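Local coordinates for Rev protein (Borrelia burgdorferi, PDB 5EQZ), which is of unknown molecular function but belongs to the Borrelia Rev family, folds as an elongated bundle of helices, is encoded on a plasmid and is probably a lipoprotein, at residues 85-90 with 129-134. Sequence-based numbering, arbitrary orientation.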
loop_
_atom_site.group_PDB
_atom_site.type_symbol
_atom_site.label_atom_id
_atom_site.label_comp_id
_atom_site.label_asym_id
_atom_site.label_seq_id
_atom_site.Cartn_x
_atom_site.Cartn_y
_atom_site.Cartn_z
ATOM N N THR A 85 -11.001 4.370 12.070
ATOM C CA THR A 85 -11.718 5.643 12.035
ATOM C C THR A 85 -13.101 5.495 11.418
ATOM O O THR A 85 -14.092 5.965 11.983
ATOM C CB THR A 85 -10.908 6.675 11.253
ATOM O OG1 THR A 85 -9.661 6.894 11.925
ATOM C CG2 THR A 85 -11.676 7.987 11.158
ATOM N N ILE A 86 -13.188 4.862 10.245
ATOM C CA ILE A 86 -14.485 4.726 9.576
ATOM C C ILE A 86 -15.453 3.949 10.452
ATOM O O ILE A 86 -16.622 4.330 10.605
ATOM C CB ILE A 86 -14.313 4.056 8.200
ATOM C CG1 ILE A 86 -13.582 4.991 7.228
ATOM C CG2 ILE A 86 -15.646 3.591 7.647
ATOM C CD1 ILE A 86 -13.174 4.314 5.925
ATOM N N GLU A 87 -14.983 2.854 11.055
ATOM C CA GLU A 87 -15.856 2.062 11.919
ATOM C C GLU A 87 -16.379 2.869 13.095
ATOM O O GLU A 87 -17.528 2.679 13.515
ATOM C CB GLU A 87 -15.116 0.829 12.431
ATOM C CG GLU A 87 -14.915 -0.251 11.397
ATOM C CD GLU A 87 -14.130 -1.415 11.945
ATOM O OE1 GLU A 87 -13.394 -1.222 12.940
ATOM O OE2 GLU A 87 -14.257 -2.524 11.386
ATOM N N ASN A 88 -15.567 3.771 13.637
ATOM C CA ASN A 88 -15.929 4.491 14.852
ATOM C C ASN A 88 -16.728 5.766 14.609
ATOM O O ASN A 88 -17.118 6.421 15.582
ATOM C CB ASN A 88 -14.680 4.826 15.657
ATOM C CG ASN A 88 -14.052 3.603 16.283
ATOM O OD1 ASN A 88 -13.015 3.696 16.931
ATOM N ND2 ASN A 88 -14.683 2.453 16.111
ATOM N N ILE A 89 -16.972 6.151 13.357
ATOM C CA ILE A 89 -17.861 7.279 13.102
ATOM C C ILE A 89 -19.258 6.929 13.600
ATOM O O ILE A 89 -19.770 5.832 13.348
ATOM C CB ILE A 89 -17.860 7.645 11.610
ATOM C CG1 ILE A 89 -16.485 8.179 11.192
ATOM C CG2 ILE A 89 -18.964 8.657 11.315
ATOM C CD1 ILE A 89 -16.329 8.364 9.705
ATOM N N THR A 90 -19.877 7.858 14.318
ATOM C CA THR A 90 -21.094 7.546 15.085
ATOM C C THR A 90 -22.382 7.816 14.311
ATOM O O THR A 90 -23.160 6.896 14.041
ATOM C CB THR A 90 -21.070 8.326 16.397
ATOM O OG1 THR A 90 -20.515 9.627 16.158
ATOM C CG2 THR A 90 -20.223 7.601 17.408
ATOM N N ASN A 129 -19.097 -0.743 2.870
ATOM C CA ASN A 129 -18.363 -0.881 1.619
ATOM C C ASN A 129 -16.889 -0.542 1.822
ATOM O O ASN A 129 -16.003 -1.298 1.406
ATOM C CB ASN A 129 -18.996 0.015 0.548
ATOM C CG ASN A 129 -18.340 -0.139 -0.820
ATOM O OD1 ASN A 129 -17.559 -1.061 -1.052
ATOM N ND2 ASN A 129 -18.648 0.775 -1.727
ATOM N N ALA A 130 -16.613 0.584 2.487
ATOM C CA ALA A 130 -15.232 1.017 2.698
ATOM C C ALA A 130 -14.442 -0.016 3.490
ATOM O O ALA A 130 -13.293 -0.331 3.142
ATOM C CB ALA A 130 -15.218 2.372 3.411
ATOM N N VAL A 131 -15.040 -0.572 4.550
ATOM C CA VAL A 131 -14.308 -1.531 5.372
ATOM C C VAL A 131 -14.073 -2.827 4.604
ATOM O O VAL A 131 -13.022 -3.461 4.742
ATOM C CB VAL A 131 -15.045 -1.775 6.700
ATOM C CG1 VAL A 131 -14.529 -3.043 7.377
ATOM C CG2 VAL A 131 -14.870 -0.578 7.619
ATOM N N GLU A 132 -15.040 -3.242 3.777
ATOM C CA GLU A 132 -14.867 -4.474 3.012
ATOM C C GLU A 132 -13.737 -4.328 1.998
ATOM O O GLU A 132 -12.930 -5.255 1.820
ATOM C CB GLU A 132 -16.183 -4.869 2.329
ATOM N N GLN A 133 -13.631 -3.158 1.359
ATOM C CA GLN A 133 -12.534 -2.927 0.422
ATOM C C GLN A 133 -11.193 -2.824 1.136
ATOM O O GLN A 133 -10.189 -3.374 0.663
ATOM C CB GLN A 133 -12.793 -1.664 -0.391
ATOM C CG GLN A 133 -13.895 -1.796 -1.401
ATOM C CD GLN A 133 -13.817 -0.701 -2.437
ATOM O OE1 GLN A 133 -12.833 -0.597 -3.160
ATOM N NE2 GLN A 133 -14.834 0.150 -2.489
ATOM N N ILE A 134 -11.151 -2.117 2.268
ATOM C CA ILE A 134 -9.901 -1.986 3.013
ATOM C C ILE A 134 -9.423 -3.349 3.494
ATOM O O ILE A 134 -8.218 -3.651 3.471
ATOM C CB ILE A 134 -10.087 -0.993 4.176
ATOM C CG1 ILE A 134 -10.203 0.437 3.640
ATOM C CG2 ILE A 134 -8.955 -1.102 5.202
ATOM C CD1 ILE A 134 -10.630 1.450 4.695
#
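I86, near the end of helix 55-88, meets A130, V131 and I134 of helix 122-142 in a purely apolar contact. Its CD1 does most of the work, lying 3.8 Å from CB of A130 and 4.0 Å from CD1 of I134. The two isoleucines reach toward each other tip to tip, each with an extended chain. In I86, CG1 stands anti to the carbonyl carbon (chi1 -69°), which carries CD1 outward to the neighbouring helix. A130 suits its place because a lone methyl lets the tip of I86 come close to the backbone of helix 122-142. The other branch, CG2 of I86, lies 4.2 Å from CG2 of V131; a beta-branched residue thus offers two methyls to different neighbours. I86 also touches E104 of helix 95-107, and I134 rests on L79 and K83 of helix 55-88, extending the interface back along that helix.

E87 adds the aliphatic part of a charged side chain at the exposed margin. Its side chain crosses that of V131 at about a right angle, laying one methylene, CG, 3.8 Å from CG2 of V131. OE2 still lies 4.1 Å from CG1 of V131, with no bond implied, while the exposed residue leaves its charge near solvent.

Nearest alpha carbons are those of I86 and V131; at 7.5 Å between these CA atoms, short and branched side chains can meet directly. With neither hydrogen bonds nor salt bridges linking the segments, their association here rests on van der Waals contact and burial of methyl groups, as expected in a helical bundle.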